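Local coordinates for protein carbonic anhydrase (Porphyridium purpureum, PDB 1DDZ) that probably catalyses the zinc-dependent, reversible hydration of carbon dioxide to hydrogencarbonate, as a beta-class carbonic anhydrase with two zinc sites in each chain, at residues M161-K164 with Y165-C169; S359-S362 with F363-L367; I423-P426 with K427-L430; V470-G473 with K474-M478. All coordinates share one frame; numbering follows the deposited sequence.

Contact 1 (M161-K164 with Y165-C169)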
# COMPACT_ATOMS: atom_id res chain seq x y z
N MET A 161 -6.46 15.16 -14.39
CA MET A 161 -7.14 16.24 -13.67
C MET A 161 -6.75 17.63 -14.15
O MET A 161 -7.50 18.57 -13.97
CB MET A 161 -6.83 16.18 -12.17
CG MET A 161 -7.48 15.05 -11.42
SD MET A 161 -7.04 15.06 -9.65
CE MET A 161 -5.33 14.44 -9.69
N ASN A 162 -5.56 17.75 -14.74
CA ASN A 162 -5.07 19.04 -15.19
C ASN A 162 -4.84 19.14 -16.68
O ASN A 162 -3.97 19.88 -17.11
CB ASN A 162 -3.77 19.34 -14.47
CG ASN A 162 -3.97 19.56 -13.01
OD1 ASN A 162 -4.45 20.61 -12.61
ND2 ASN A 162 -3.60 18.59 -12.19
N ALA A 163 -5.64 18.43 -17.46
CA ALA A 163 -5.52 18.45 -18.91
C ALA A 163 -5.55 19.89 -19.46
O ALA A 163 -4.73 20.26 -20.30
CB ALA A 163 -6.65 17.63 -19.52
N LYS A 164 -6.46 20.71 -18.93
CA LYS A 164 -6.61 22.11 -19.34
C LYS A 164 -5.32 22.93 -19.26
O LYS A 164 -5.03 23.75 -20.14
CB LYS A 164 -7.71 22.78 -18.52
CG LYS A 164 -7.58 22.51 -17.04
CD LYS A 164 -8.90 22.68 -16.33
CE LYS A 164 -8.76 22.46 -14.86
NZ LYS A 164 -9.98 22.83 -14.12
N TYR A 165 -4.54 22.68 -18.23
CA TYR A 165 -3.28 23.39 -18.07
C TYR A 165 -2.21 22.77 -18.94
O TYR A 165 -1.40 23.48 -19.52
CB TYR A 165 -2.85 23.30 -16.62
CG TYR A 165 -3.93 23.81 -15.72
CD1 TYR A 165 -4.35 23.08 -14.61
CD2 TYR A 165 -4.54 25.04 -15.97
CE1 TYR A 165 -5.35 23.56 -13.76
CE2 TYR A 165 -5.52 25.52 -15.15
CZ TYR A 165 -5.93 24.78 -14.04
OH TYR A 165 -6.90 25.31 -13.23
N LEU A 166 -2.25 21.46 -19.10
CA LEU A 166 -1.24 20.77 -19.88
C LEU A 166 -1.32 20.92 -21.40
O LEU A 166 -0.31 21.18 -22.06
CB LEU A 166 -1.15 19.30 -19.45
CG LEU A 166 -0.34 18.86 -18.20
CD1 LEU A 166 0.74 19.86 -17.88
CD2 LEU A 166 -1.21 18.62 -16.99
N ASP A 167 -2.53 20.81 -21.95
CA ASP A 167 -2.74 20.97 -23.40
C ASP A 167 -2.36 22.39 -23.85
O ASP A 167 -2.09 22.65 -25.02
CB ASP A 167 -4.20 20.71 -23.75
CG ASP A 167 -4.75 19.44 -23.11
OD1 ASP A 167 -3.97 18.60 -22.61
OD2 ASP A 167 -5.99 19.28 -23.12
N LYS A 168 -2.37 23.32 -22.91
CA LYS A 168 -2.02 24.71 -23.15
C LYS A 168 -0.52 24.81 -23.51
O LYS A 168 -0.11 25.66 -24.32
CB LYS A 168 -2.31 25.51 -21.87
CG LYS A 168 -2.26 27.01 -22.02
CD LYS A 168 -3.36 27.54 -22.94
CE LYS A 168 -3.22 29.05 -23.16
NZ LYS A 168 -4.24 29.63 -24.09
N CYS A 169 0.28 23.93 -22.91
CA CYS A 169 1.73 23.89 -23.09
C CYS A 169 2.26 23.81 -24.51
O CYS A 169 1.86 22.95 -25.30
CB CYS A 169 2.32 22.79 -22.22
SG CYS A 169 1.96 23.05 -20.47
O HOH W 1 -8.19 23.66 -11.42

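Contact 2 (S359-S362 with F363-L367)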
# COMPACT_ATOMS: atom_id res chain seq x y z
N SER A 359 5.84 -6.82 0.35
CA SER A 359 4.79 -6.26 -0.47
C SER A 359 4.66 -4.74 -0.48
O SER A 359 3.65 -4.24 -0.90
CB SER A 359 3.49 -6.87 -0.02
OG SER A 359 3.47 -6.93 1.38
N ASP A 360 5.70 -4.02 -0.08
CA ASP A 360 5.65 -2.56 -0.05
C ASP A 360 5.87 -1.93 -1.43
O ASP A 360 6.98 -1.94 -1.92
CB ASP A 360 6.71 -2.04 0.91
CG ASP A 360 6.61 -0.56 1.11
OD1 ASP A 360 5.52 -0.09 1.46
OD2 ASP A 360 7.62 0.15 0.94
N MET A 361 4.83 -1.34 -2.03
CA MET A 361 4.91 -0.74 -3.37
C MET A 361 5.88 0.42 -3.47
O MET A 361 6.55 0.56 -4.50
CB MET A 361 3.53 -0.33 -3.89
CG MET A 361 2.64 -1.50 -4.30
SD MET A 361 3.28 -2.37 -5.75
CE MET A 361 2.93 -1.14 -7.05
N SER A 362 5.97 1.25 -2.44
CA SER A 362 6.93 2.36 -2.49
C SER A 362 8.35 1.79 -2.63
O SER A 362 9.16 2.28 -3.42
CB SER A 362 6.82 3.24 -1.25
OG SER A 362 7.82 4.26 -1.28
N PHE A 363 8.66 0.77 -1.84
CA PHE A 363 9.96 0.09 -1.89
C PHE A 363 10.14 -0.65 -3.23
O PHE A 363 11.16 -0.47 -3.92
CB PHE A 363 10.07 -0.87 -0.66
CG PHE A 363 10.99 -2.05 -0.86
CD1 PHE A 363 10.49 -3.34 -0.77
CD2 PHE A 363 12.34 -1.87 -1.14
CE1 PHE A 363 11.31 -4.45 -0.96
CE2 PHE A 363 13.18 -2.98 -1.34
CZ PHE A 363 12.65 -4.27 -1.25
N LEU A 364 9.16 -1.47 -3.62
CA LEU A 364 9.24 -2.23 -4.88
C LEU A 364 9.40 -1.37 -6.13
O LEU A 364 10.18 -1.72 -7.04
CB LEU A 364 8.03 -3.13 -5.01
CG LEU A 364 7.92 -4.22 -3.95
CD1 LEU A 364 6.57 -4.91 -4.02
CD2 LEU A 364 9.06 -5.21 -4.13
N SER A 365 8.71 -0.24 -6.18
CA SER A 365 8.79 0.67 -7.33
C SER A 365 10.18 1.27 -7.47
O SER A 365 10.70 1.35 -8.58
CB SER A 365 7.71 1.76 -7.22
OG SER A 365 6.41 1.16 -7.25
N VAL A 366 10.79 1.69 -6.36
CA VAL A 366 12.15 2.25 -6.41
C VAL A 366 13.13 1.15 -6.82
O VAL A 366 13.99 1.37 -7.67
CB VAL A 366 12.60 2.82 -5.03
CG1 VAL A 366 14.01 3.31 -5.12
CG2 VAL A 366 11.71 3.98 -4.60
N LEU A 367 12.97 -0.04 -6.23
CA LEU A 367 13.83 -1.21 -6.51
C LEU A 367 13.79 -1.55 -7.99
O LEU A 367 14.82 -1.59 -8.65
CB LEU A 367 13.34 -2.43 -5.72
CG LEU A 367 14.29 -3.38 -4.97
CD1 LEU A 367 13.68 -4.75 -4.96
CD2 LEU A 367 15.68 -3.43 -5.57

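Contact 3 (I423-P426 with K427-L430)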
# COMPACT_ATOMS: atom_id res chain seq x y z
N ILE A 423 21.82 -10.08 25.34
CA ILE A 423 22.09 -8.68 25.61
C ILE A 423 21.01 -8.11 26.47
O ILE A 423 19.84 -8.19 26.14
CB ILE A 423 22.15 -7.87 24.31
CG1 ILE A 423 22.87 -8.70 23.24
CG2 ILE A 423 22.81 -6.50 24.56
CD1 ILE A 423 22.88 -8.07 21.88
N THR A 424 21.41 -7.47 27.55
CA THR A 424 20.47 -6.88 28.49
C THR A 424 20.61 -5.36 28.49
O THR A 424 19.68 -4.65 28.81
CB THR A 424 20.71 -7.48 29.90
OG1 THR A 424 19.46 -7.67 30.55
CG2 THR A 424 21.62 -6.56 30.75
N ASP A 425 21.81 -4.86 28.21
CA ASP A 425 21.99 -3.43 28.17
C ASP A 425 21.09 -2.92 27.04
O ASP A 425 21.25 -3.30 25.86
CB ASP A 425 23.44 -3.07 27.93
CG ASP A 425 23.61 -1.65 27.51
OD1 ASP A 425 23.95 -1.43 26.33
OD2 ASP A 425 23.37 -0.74 28.33
N PRO A 426 20.16 -2.00 27.37
CA PRO A 426 19.19 -1.36 26.47
C PRO A 426 19.81 -0.83 25.20
O PRO A 426 19.38 -1.18 24.10
CB PRO A 426 18.63 -0.23 27.33
CG PRO A 426 18.68 -0.82 28.71
CD PRO A 426 20.06 -1.42 28.73
N LYS A 427 20.87 -0.04 25.34
CA LYS A 427 21.56 0.53 24.19
C LYS A 427 22.06 -0.54 23.20
O LYS A 427 21.70 -0.52 22.01
CB LYS A 427 22.74 1.38 24.67
CG LYS A 427 23.34 2.28 23.59
CD LYS A 427 24.81 2.63 23.88
CE LYS A 427 25.75 1.56 23.33
NZ LYS A 427 27.10 1.58 23.97
N ASP A 428 22.85 -1.49 23.69
CA ASP A 428 23.43 -2.55 22.84
C ASP A 428 22.39 -3.46 22.28
O ASP A 428 22.52 -4.07 21.24
CB ASP A 428 24.43 -3.37 23.62
CG ASP A 428 25.64 -2.59 24.04
OD1 ASP A 428 25.86 -1.47 23.54
OD2 ASP A 428 26.38 -3.10 24.90
N SER A 429 21.35 -3.67 23.07
CA SER A 429 20.28 -4.50 22.68
C SER A 429 19.52 -3.89 21.49
O SER A 429 19.21 -4.59 20.52
CB SER A 429 19.39 -4.69 23.92
OG SER A 429 18.17 -5.28 23.54
N LEU A 430 19.29 -2.58 21.53
CA LEU A 430 18.63 -1.86 20.45
C LEU A 430 19.53 -1.92 19.22
O LEU A 430 19.10 -2.16 18.10
CB LEU A 430 18.47 -0.38 20.79
CG LEU A 430 17.38 0.50 20.14
CD1 LEU A 430 17.87 1.93 20.03
CD2 LEU A 430 16.92 0.01 18.78
O HOH W 2 17.42 -4.96 26.71
O HOH W 3 25.74 0.63 26.74

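Contact 4 (V470-G473 with K474-M478)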
# COMPACT_ATOMS: atom_id res chain seq x y z
N VAL A 470 26.50 7.51 14.13
CA VAL A 470 26.78 8.89 13.72
C VAL A 470 27.98 9.49 14.47
O VAL A 470 28.64 10.40 13.99
CB VAL A 470 25.48 9.75 13.88
CG1 VAL A 470 25.13 9.94 15.34
CG2 VAL A 470 25.60 11.05 13.13
N GLY A 471 28.32 8.90 15.61
CA GLY A 471 29.44 9.35 16.40
C GLY A 471 30.77 9.19 15.70
O GLY A 471 31.74 9.85 16.07
N ASP A 472 30.84 8.27 14.73
CA ASP A 472 32.06 8.05 13.95
C ASP A 472 31.86 7.97 12.44
O ASP A 472 32.82 7.96 11.71
CB ASP A 472 32.85 6.82 14.43
CG ASP A 472 32.05 5.51 14.32
OD1 ASP A 472 32.36 4.57 15.07
OD2 ASP A 472 31.10 5.41 13.51
N GLY A 473 30.62 7.85 11.98
CA GLY A 473 30.35 7.79 10.55
C GLY A 473 31.04 6.66 9.81
O GLY A 473 31.20 6.72 8.60
N LYS A 474 31.42 5.63 10.53
CA LYS A 474 32.12 4.50 9.93
C LYS A 474 31.09 3.44 9.57
O LYS A 474 30.30 3.02 10.40
CB LYS A 474 33.14 3.93 10.93
CG LYS A 474 33.98 2.79 10.37
CD LYS A 474 34.53 1.92 11.49
CE LYS A 474 35.48 2.68 12.40
NZ LYS A 474 36.70 3.13 11.66
N LEU A 475 31.09 3.02 8.31
CA LEU A 475 30.17 1.98 7.85
C LEU A 475 30.68 0.59 8.30
O LEU A 475 31.84 0.23 8.11
CB LEU A 475 30.03 2.01 6.32
CG LEU A 475 29.28 3.18 5.66
CD1 LEU A 475 29.38 3.02 4.16
CD2 LEU A 475 27.84 3.21 6.11
N ARG A 476 29.78 -0.18 8.86
CA ARG A 476 30.08 -1.52 9.35
C ARG A 476 29.32 -2.55 8.51
O ARG A 476 28.11 -2.40 8.23
CB ARG A 476 29.71 -1.59 10.83
CG ARG A 476 30.54 -0.58 11.64
CD ARG A 476 30.15 -0.56 13.07
NE ARG A 476 30.89 0.47 13.79
CZ ARG A 476 32.15 0.34 14.20
NH1 ARG A 476 32.82 -0.78 13.96
NH2 ARG A 476 32.72 1.30 14.90
N ASP A 477 30.04 -3.58 8.09
CA ASP A 477 29.49 -4.60 7.22
C ASP A 477 28.49 -5.51 7.89
O ASP A 477 28.76 -6.02 8.97
CB ASP A 477 30.64 -5.42 6.64
CG ASP A 477 30.24 -6.28 5.45
OD1 ASP A 477 29.05 -6.30 5.06
OD2 ASP A 477 31.14 -6.92 4.87
N MET A 478 27.31 -5.65 7.29
CA MET A 478 26.29 -6.53 7.83
C MET A 478 26.17 -7.74 6.92
O MET A 478 25.41 -8.67 7.19
CB MET A 478 24.94 -5.81 7.94
CG MET A 478 24.88 -4.70 8.99
SD MET A 478 25.02 -5.29 10.69
CE MET A 478 26.76 -4.99 10.96
O HOH W 4 29.86 3.13 13.02

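Contact 1 (M161-K164 with Y165-C169)
K164 lies alongside the ring of Y165, and both side chains run the same way. K164 CG sits almost squarely over one face, 3.9 Å from the centroid of the Y165 ring in a CH-pi contact, and farther out CE lies 3.7 Å from Y165 CE1. The lysine reaches this position because CG stands between its own backbone N and carbonyl carbon (chi1 48°) and the chain then runs on extended past the ring. At the far end one water bridges the two side chains: it is 2.8 Å from Y165 OH and makes a weak bond with K164 NZ. N162 comes to the ring from the edge, its OD1 3.2 Å from Y165 CD1, with the amide turned 32° from the ring plane. The other end of that amide is tied back by ND2 to V158 O. A leucine in place of Y165 would probably leave the methylenes of K164 without their flat bed and the water without its phenolic partner. The Y165 side chain also touches T275 and V279 of helix 266-279. The backbone closes one turn, L166 N to N162 O at 3.1 Å and D167 N to A163 O at 2.8 Å. This is a short helix beginning at A163, with N162 at its N-cap position after helix 147-161, followed by a type I turn from L166 to C169 before helix 172-193.

Contact 2 (S359-S362 with F363-L367)
L364 N donates to D360 O at 2.8 Å, nearly straight at 172°, and so closes the first turn of helix 361-373; S365 N to M361 O follows at 2.9 Å, and V366 N to S362 O is weak. Across the turn, M361 CA and L364 CA are 4.8 Å apart. D360 sits just ahead of the helix and caps it: OD2 accepts from F363 N at 3.0 Å, the N-H arriving from above the carboxylate plane. With CG anti to the backbone N of D360 (chi1 -174°), the carboxylate swings forward over the helix start, and the same OD2 comes 3.1 Å from F363 CB. The aromatic ring lies nearly coplanar with the carboxylate, though their side chains cross at a slant. This is a side-chain N-cap, at the entrance to a buried helix that packs on strands 323-328 and 346-351 and meets helix 147-161 through M361, S362 and S365. Were D360 an alanine, F363 N would probably lose its carboxylate cap, and the start of the helix would be held less firmly. L364 lays its CG against D360 O. Farther along, M361 O is gripped twice: S365 OG adds a 2.8 Å bond, and the hydroxyl and the amide reach the oxygen from opposite faces of the carbonyl plane. V366 rests CG2 3.3 Å from S362 O, and its side chain is about 8 Å from that of D76, a zinc ligand. M361 and L364 also pack on S105 and N404 of the second subunit, respectively.

Contact 3 (I423-P426 with K427-L430)
S429 N to D425 O at 2.8 Å and L430 N to P426 O at 2.9 Å close the first turn of helix 426-447. It is a side-chain N-cap on the protein surface: D425 OD1 accepts from D428 N at 2.9 Å, the donor coming in above the carboxylate plane, and P426 follows as the first helical residue. CG of D425 is anti to its own N (chi1 164°), which carries OD1 forward over the turn. I423 approaches from the preceding loop, its CG2 touching D428 CB at 3.6 Å and S429 N at 3.5 Å, so its methyl packs over the start of the helix. The D428 carboxylate comes close to the capping one, their planes 72° apart and OD2 of D428 3.3 Å from D425 OD1. That crowding of two negative groups is probably eased by K427, whose NZ forms a salt bridge with D428 OD1. The L430 side chain touches C390 and A391 of helix 388-392 and is about 9 Å from a bound zinc ion. One water donates to D425 OD1 at 2.8 Å and accepts weakly from K427 NZ.

Contact 4 (V470-G473 with K474-M478)
D472 uses both carboxylate oxygens to tie the loop to K474 and R476. OD2 takes the backbone N-H of K474 at 3.0 Å in a nearly straight bond (171°), met from above the carboxylate plane. D472 OD1 faces R476, whose NH2 forms a salt bridge to it at 3.3 Å, reaching it on the syn side but tilted out of the carboxylate plane; the carboxylate and guanidinium planes are 48° apart. CG of D472 stands between its own N and carbonyl carbon (chi1 60°), which brings OD2 forward to K474 N. A single water fills out the set: it donates to D472 OD2 at 2.6 Å and to K474 O at 2.7 Å, and accepts from R476 NE at 3.0 Å. OD2 therefore carries two donors and the arginine is held at NE and NH2, while its NH1 goes to A32 O. K474 CD lies over one face of the guanidinium, offset toward its rim. Three backbone groups reach helix 38-53: D472 O accepts from R47 NE, G473 O from N43 ND2, and L475 N donates to N43 OD1. G473 takes a positive phi as the chain swings round, and R476 then pairs by backbone bonds with V467. The D472-to-K474 bond makes an Asx turn, here in the loop that joins the antiparallel strands 462-468 and 476-481 at the edge of the second sheet.

Contacts 1 to 3 are helix starts and contact 4 a loop between strands. Contact 2 is the buried one, nearest the chain's centre. Contact 3 is at the surface, and contacts 1 and 4 are partly buried. Contacts 2 and 3 are each capped by an aspartate, but the cap of contact 2 is buried, next to the F363 side chain, whereas that of contact 3 has the D428 carboxylate, K427 and a water near it. In contact 1 the N-cap side chain makes no capping bond, and the main side-chain contact is the lysine over the tyrosine ring; contact 4 relies on charge and an ordered water. Contacts 1 and 2 meet the second subunit.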